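Local coordinates for thioredoxin (Thermosipho africanus, PDB 6MOS), which probably catalyses thiol-disulfide exchange, reducing disulfides in partner proteins through a redox-active pair of cysteines, at residues I30-N35 with I59-V64; S39-M44 with T78-I83. All blocks are in the same frame, centred on the assembly; numbering follows the deposited sequence.

Contact 1: residues I30-N35 with I59-V64; sequences IEYFKN and IEVIDV. With TAM (tris(hydroxyethyl)aminomethane), chain B.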
loop_
_atom_site.group_PDB
_atom_site.type_symbol
_atom_site.label_atom_id
_atom_site.label_comp_id
_atom_site.label_asym_id
_atom_site.label_seq_id
_atom_site.Cartn_x
_atom_site.Cartn_y
_atom_site.Cartn_z
ATOM N N ILE A 30 -2.512 4.982 -2.346
ATOM C CA ILE A 30 -1.898 3.744 -1.886
ATOM C C ILE A 30 -0.490 3.667 -2.452
ATOM O O ILE A 30 -0.289 3.853 -3.656
ATOM C CB ILE A 30 -2.712 2.513 -2.313
ATOM C CG1 ILE A 30 -4.124 2.589 -1.715
ATOM C CG2 ILE A 30 -1.957 1.221 -1.942
ATOM C CD1 ILE A 30 -5.070 1.526 -2.241
ATOM N N GLU A 31 0.482 3.389 -1.587
ATOM C CA GLU A 31 1.852 3.119 -2.004
ATOM C C GLU A 31 2.146 1.659 -1.699
ATOM O O GLU A 31 1.989 1.225 -0.555
ATOM C CB GLU A 31 2.835 4.051 -1.299
ATOM C CG GLU A 31 2.747 5.482 -1.909
ATOM C CD GLU A 31 3.724 6.487 -1.319
ATOM O OE1 GLU A 31 4.347 6.186 -0.300
ATOM O OE2 GLU A 31 3.853 7.620 -1.873
ATOM N N TYR A 32 2.543 0.906 -2.725
ATOM C CA TYR A 32 2.765 -0.536 -2.623
ATOM C C TYR A 32 4.242 -0.788 -2.886
ATOM O O TYR A 32 4.712 -0.566 -4.002
ATOM C CB TYR A 32 1.900 -1.276 -3.635
ATOM C CG TYR A 32 2.008 -2.776 -3.555
ATOM C CD1 TYR A 32 1.390 -3.465 -2.534
ATOM C CD2 TYR A 32 2.710 -3.496 -4.512
ATOM C CE1 TYR A 32 1.492 -4.840 -2.447
ATOM C CE2 TYR A 32 2.820 -4.882 -4.437
ATOM C CZ TYR A 32 2.206 -5.542 -3.399
ATOM O OH TYR A 32 2.289 -6.922 -3.306
ATOM N N PHE A 33 4.969 -1.249 -1.871
ATOM C CA PHE A 33 6.409 -1.476 -1.976
ATOM C C PHE A 33 6.670 -2.953 -2.223
ATOM O O PHE A 33 6.165 -3.807 -1.488
ATOM C CB PHE A 33 7.142 -1.013 -0.717
ATOM C CG PHE A 33 6.979 0.461 -0.428
ATOM C CD1 PHE A 33 5.881 0.924 0.286
ATOM C CD2 PHE A 33 7.925 1.374 -0.869
ATOM C CE1 PHE A 33 5.725 2.284 0.559
ATOM C CE2 PHE A 33 7.780 2.738 -0.604
ATOM C CZ PHE A 33 6.681 3.192 0.105
ATOM N N LYS A 34 7.455 -3.252 -3.257
ATOM C CA LYS A 34 7.643 -4.634 -3.671
ATOM C C LYS A 34 9.057 -4.814 -4.204
ATOM O O LYS A 34 9.817 -3.858 -4.360
ATOM C CB LYS A 34 6.594 -5.040 -4.727
ATOM C CG LYS A 34 6.557 -4.158 -6.004
ATOM C CD LYS A 34 7.577 -4.639 -7.057
ATOM C CE LYS A 34 7.479 -3.854 -8.358
ATOM N NZ LYS A 34 8.305 -4.524 -9.412
ATOM N N ASN A 35 9.410 -6.067 -4.472
ATOM C CA ASN A 35 10.481 -6.342 -5.412
ATOM C C ASN A 35 10.060 -7.542 -6.244
ATOM O O ASN A 35 9.055 -8.205 -5.955
ATOM C CB ASN A 35 11.828 -6.514 -4.704
ATOM C CG ASN A 35 11.928 -7.785 -3.921
ATOM O OD1 ASN A 35 11.634 -8.868 -4.419
ATOM N ND2 ASN A 35 12.367 -7.660 -2.679
ATOM N N ILE A 59 -2.664 4.638 -7.019
ATOM C CA ILE A 59 -1.761 3.655 -6.438
ATOM C C ILE A 59 -0.414 3.769 -7.126
ATOM O O ILE A 59 -0.337 3.800 -8.359
ATOM C CB ILE A 59 -2.298 2.213 -6.539
ATOM C CG1 ILE A 59 -1.290 1.249 -5.916
ATOM C CG2 ILE A 59 -2.586 1.825 -7.987
ATOM C CD1 ILE A 59 -1.843 -0.142 -5.693
ATOM N N GLU A 60 0.644 3.848 -6.338
ATOM C CA GLU A 60 1.992 3.879 -6.875
ATOM C C GLU A 60 2.683 2.581 -6.481
ATOM O O GLU A 60 2.720 2.238 -5.295
ATOM C CB GLU A 60 2.759 5.083 -6.350
ATOM C CG GLU A 60 4.155 5.154 -6.925
ATOM C CD GLU A 60 4.922 6.386 -6.486
ATOM O OE1 GLU A 60 4.393 7.172 -5.666
ATOM O OE2 GLU A 60 6.072 6.550 -6.964
ATOM N N VAL A 61 3.190 1.849 -7.466
ATOM C CA VAL A 61 3.900 0.598 -7.210
ATOM C C VAL A 61 5.387 0.916 -7.239
ATOM O O VAL A 61 5.893 1.474 -8.222
ATOM C CB VAL A 61 3.525 -0.489 -8.229
ATOM C CG1 VAL A 61 4.239 -1.796 -7.891
ATOM C CG2 VAL A 61 2.023 -0.708 -8.227
ATOM N N ILE A 62 6.082 0.618 -6.146
ATOM C CA ILE A 62 7.445 1.079 -5.927
ATOM C C ILE A 62 8.321 -0.151 -5.764
ATOM O O ILE A 62 8.063 -0.985 -4.887
ATOM C CB ILE A 62 7.540 1.991 -4.695
ATOM C CG1 ILE A 62 6.641 3.211 -4.892
ATOM C CG2 ILE A 62 8.996 2.396 -4.422
ATOM C CD1 ILE A 62 6.383 3.996 -3.637
ATOM N N ASP A 63 9.341 -0.272 -6.613
ATOM C CA ASP A 63 10.268 -1.393 -6.541
ATOM C C ASP A 63 11.451 -0.976 -5.677
ATOM O O ASP A 63 12.240 -0.107 -6.066
ATOM C CB ASP A 63 10.722 -1.830 -7.930
ATOM C CG ASP A 63 11.423 -3.177 -7.892
ATOM O OD1 ASP A 63 12.553 -3.221 -7.368
ATOM O OD2 ASP A 63 10.835 -4.175 -8.360
ATOM N N VAL A 64 11.592 -1.620 -4.513
ATOM C CA VAL A 64 12.578 -1.177 -3.530
ATOM C C VAL A 64 13.997 -1.501 -3.968
ATOM O O VAL A 64 14.951 -0.924 -3.434
ATOM C CB VAL A 64 12.274 -1.779 -2.145
ATOM C CG1 VAL A 64 10.866 -1.387 -1.724
ATOM C CG2 VAL A 64 12.460 -3.312 -2.132
HETATM C C TAM B . 1.990 5.751 -11.365
HETATM C C1 TAM B . 3.301 4.948 -11.289
HETATM C C2 TAM B . 0.824 5.017 -10.724
HETATM C C3 TAM B . 2.255 7.119 -10.704
HETATM C C4 TAM B . 3.131 3.435 -11.273
HETATM C C5 TAM B . -0.231 4.604 -11.753
HETATM C C6 TAM B . 1.222 7.609 -9.691
HETATM N N TAM B . 1.661 5.963 -12.770
HETATM O O4 TAM B . 3.463 2.994 -9.988
HETATM O O5 TAM B . -1.193 3.767 -11.164
HETATM O O6 TAM B . 0.136 8.283 -10.304
#
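Strands 30-34 and 59-63 run parallel, their axes 4.7 Å apart and inclined by 17°, and are joined by five backbone hydrogen bonds, from Glu60 N to Ile30 O at one end to Val64 N to Lys34 O at the other. Beta-branched Ile59, Val61 and Ile62 favour this extended backbone. On the face turned to helix 39-55, Ile30 CG2 rests 4.0 Å from Ile59 CD1, and the Tyr32 ring, broad enough to pack also on Leu45 and Ile48 of the helix, meets Val61 CG1 at its edge, close to the ring plane. Farther along this face, Lys34 starts with CG between its backbone N and carbonyl carbon (chi1 57°) and bends again at chi2. Its long aliphatic stem can thus pass across Val61 CG1 while NZ reaches the anti lone pair of Asp63 OD2 in a 2.8 Å salt bridge; Asp36 is a second carboxylate partner of the amine. On the opposite face the flat Phe33 ring lies alongside Ile62, with Ile62 CD1 3.6 Å from Phe33 CE2, while Val64 CG1 approaches the ring edge; Tyr70 and Pro71 of helix 69-73 pack against both residues. Glu31 and Glu60 also share this face, their carboxylate planes nearly perpendicular, with OE2 of the former 3.9 Å from OE1 of the latter. Lys29 bridges to both and probably offsets their repulsion, and Tyr70 OH binds Glu31 OE1. Strand 58-63 is outermost in the sheet, and its outer edge binds tris(hydroxyethyl)aminomethane (TAM): Val61 N donates to TAM O4 at 2.8 Å, and TAM O5 donates to Ile59 O. With helix 39-55 as the connection, these paired strands form the beta-alpha-beta unit of the thioredoxin fold.

Contact 2: residues S39-M44 with T78-I83; sequences SVCKAM and TVPTVI
Pro80, held by the cis peptide bond that is a hallmark of the thioredoxin fold, sets its ring against the first turns of helix 39-55, opposite Val40, Cys41 and Met44. Cys38 and Cys41, at the helix start beside this loop, are probably the redox-active pair, as in other thioredoxins. The proline ring is the bump, and the three helix side chains make the hollow. Its CG touches Val40 CG1 and Met44 CE, each at 4.0 Å, both side chains crossing the proline at about a right angle. Met44 suits this place because its flexible thioether can bend: CG runs anti to the backbone N (chi1 -173°), and the turn at chi3 (-67°) brings the terminal methyl round to the ring. Beside the ring, the sulfur of Cys41 occupies the notch between Pro80 and Val79, 3.7 Å from Val79 CB and equally far from Pro80 CD. Compact and weakly polar, the sulfur fits among these carbons while remaining disulfide-bonded to Cys38. No hydrogen bond crosses between the two segments; their direct contact is apolar and rests on fit of shape. Replacing Pro80 with an alanine would remove CG and CD, and would probably leave Val40 and Met44 without their shared knob and favour a trans peptide that shifts Val79 away from the sulfur. The loop is braced from within by Thr81, whose short, branched side chain lets OG1 donate to Thr78 O at 2.6 Å. The disulfide sulfur comes nearest this loop at a backbone atom: Cys41 SG lies 3.5 Å from Pro80 N.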
loop_
_atom_site.group_PDB
_atom_site.type_symbol
_atom_site.label_atom_id
_atom_site.label_comp_id
_atom_site.label_asym_id
_atom_site.label_seq_id
_atom_site.Cartn_x
_atom_site.Cartn_y
_atom_site.Cartn_z
ATOM N N SER A 39 7.423 -13.382 -3.693
ATOM C CA SER A 39 6.281 -14.111 -4.227
ATOM C C SER A 39 4.968 -13.640 -3.618
ATOM O O SER A 39 3.949 -13.572 -4.318
ATOM C CB SER A 39 6.473 -15.613 -3.991
ATOM O OG SER A 39 7.672 -16.061 -4.598
ATOM N N VAL A 40 4.956 -13.338 -2.317
ATOM C CA VAL A 40 3.755 -12.756 -1.727
ATOM C C VAL A 40 3.425 -11.432 -2.410
ATOM O O VAL A 40 2.252 -11.108 -2.625
ATOM C CB VAL A 40 3.929 -12.588 -0.208
ATOM C CG1 VAL A 40 2.755 -11.847 0.395
ATOM C CG2 VAL A 40 4.095 -13.967 0.462
ATOM N N CYS A 41 4.455 -10.663 -2.792
ATOM C CA CYS A 41 4.211 -9.384 -3.479
ATOM C C CYS A 41 3.530 -9.583 -4.824
ATOM O O CYS A 41 2.614 -8.827 -5.184
ATOM C CB CYS A 41 5.515 -8.614 -3.705
ATOM S SG CYS A 41 6.495 -8.238 -2.259
ATOM N N LYS A 42 4.001 -10.555 -5.610
ATOM C CA LYS A 42 3.406 -10.801 -6.922
ATOM C C LYS A 42 1.942 -11.207 -6.805
ATOM O O LYS A 42 1.098 -10.750 -7.586
ATOM C CB LYS A 42 4.190 -11.886 -7.656
ATOM C CG LYS A 42 5.635 -11.549 -7.916
ATOM C CD LYS A 42 6.265 -12.651 -8.742
ATOM C CE LYS A 42 7.764 -12.591 -8.672
ATOM N NZ LYS A 42 8.374 -13.897 -8.307
ATOM N N ALA A 43 1.627 -12.075 -5.842
ATOM C CA ALA A 43 0.256 -12.536 -5.650
ATOM C C ALA A 43 -0.642 -11.414 -5.145
ATOM O O ALA A 43 -1.831 -11.357 -5.488
ATOM C CB ALA A 43 0.227 -13.719 -4.671
ATOM N N MET A 44 -0.101 -10.520 -4.320
ATOM C CA MET A 44 -0.930 -9.473 -3.730
ATOM C C MET A 44 -1.119 -8.294 -4.673
ATOM O O MET A 44 -2.124 -7.579 -4.559
ATOM C CB MET A 44 -0.303 -9.008 -2.409
ATOM C CG MET A 44 -1.140 -8.042 -1.591
ATOM S SD MET A 44 -0.271 -7.472 -0.116
ATOM C CE MET A 44 -0.173 -8.995 0.837
ATOM N N THR A 78 10.903 -4.138 4.529
ATOM C CA THR A 78 10.365 -5.423 4.125
ATOM C C THR A 78 9.322 -5.223 3.035
ATOM O O THR A 78 8.670 -4.180 2.959
ATOM C CB THR A 78 9.734 -6.172 5.313
ATOM O OG1 THR A 78 9.173 -7.404 4.845
ATOM C CG2 THR A 78 8.669 -5.327 5.999
ATOM N N VAL A 79 9.172 -6.231 2.185
ATOM C CA VAL A 79 8.086 -6.225 1.207
ATOM C C VAL A 79 7.267 -7.502 1.374
ATOM O O VAL A 79 7.809 -8.544 1.773
ATOM C CB VAL A 79 8.623 -6.052 -0.228
ATOM C CG1 VAL A 79 9.261 -4.701 -0.356
ATOM C CG2 VAL A 79 9.676 -7.102 -0.543
ATOM N N PRO A 80 5.958 -7.477 1.111
ATOM C CA PRO A 80 5.267 -6.243 0.703
ATOM C C PRO A 80 5.089 -5.269 1.865
ATOM O O PRO A 80 4.986 -5.700 3.020
ATOM C CB PRO A 80 3.925 -6.758 0.189
ATOM C CG PRO A 80 3.684 -8.015 0.979
ATOM C CD PRO A 80 5.057 -8.645 1.138
ATOM N N THR A 81 5.106 -3.965 1.580
ATOM C CA THR A 81 4.654 -2.967 2.536
ATOM C C THR A 81 3.587 -2.136 1.842
ATOM O O THR A 81 3.730 -1.804 0.664
ATOM C CB THR A 81 5.801 -2.065 3.053
ATOM O OG1 THR A 81 6.704 -2.813 3.887
ATOM C CG2 THR A 81 5.258 -0.876 3.846
ATOM N N VAL A 82 2.501 -1.851 2.553
ATOM C CA VAL A 82 1.402 -1.049 2.026
ATOM C C VAL A 82 1.264 0.183 2.903
ATOM O O VAL A 82 1.176 0.069 4.128
ATOM C CB VAL A 82 0.079 -1.838 1.979
ATOM C CG1 VAL A 82 -1.045 -0.931 1.515
ATOM C CG2 VAL A 82 0.200 -3.018 1.039
ATOM N N ILE A 83 1.260 1.364 2.285
ATOM C CA ILE A 83 1.046 2.601 3.020
ATOM C C ILE A 83 -0.172 3.276 2.411
ATOM O O ILE A 83 -0.232 3.463 1.194
ATOM C CB ILE A 83 2.277 3.524 2.973
ATOM C CG1 ILE A 83 3.506 2.820 3.565
ATOM C CG2 ILE A 83 2.026 4.803 3.762
ATOM C CD1 ILE A 83 4.711 3.727 3.690
#

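Contact 1 and contact 2 lie 8 Å apart, centre to centre, and meet through the central strands of one sheet. Strand 29-34, which pairs with 58-63 in contact 1, has 81-86 from contact 2 on its other side, and Glu31 N lies 2.9 Å from Ile83 O in a probable hydrogen bond. Tyr32 ties the sheet to the start of helix 39-55: its OH sits 2.7 Å from Cys41 O, probably hydrogen-bonded, and packs on Met44 CB. Phe33 O also packs against Val79 CG1 in the cis-proline loop. Cys41 of the Cys38-Cys41 disulfide lies in contact 2, and contact 1 reaches it through Tyr32; TAM binds the far edge of contact 1, about 13 Å from the Cys41 side chain.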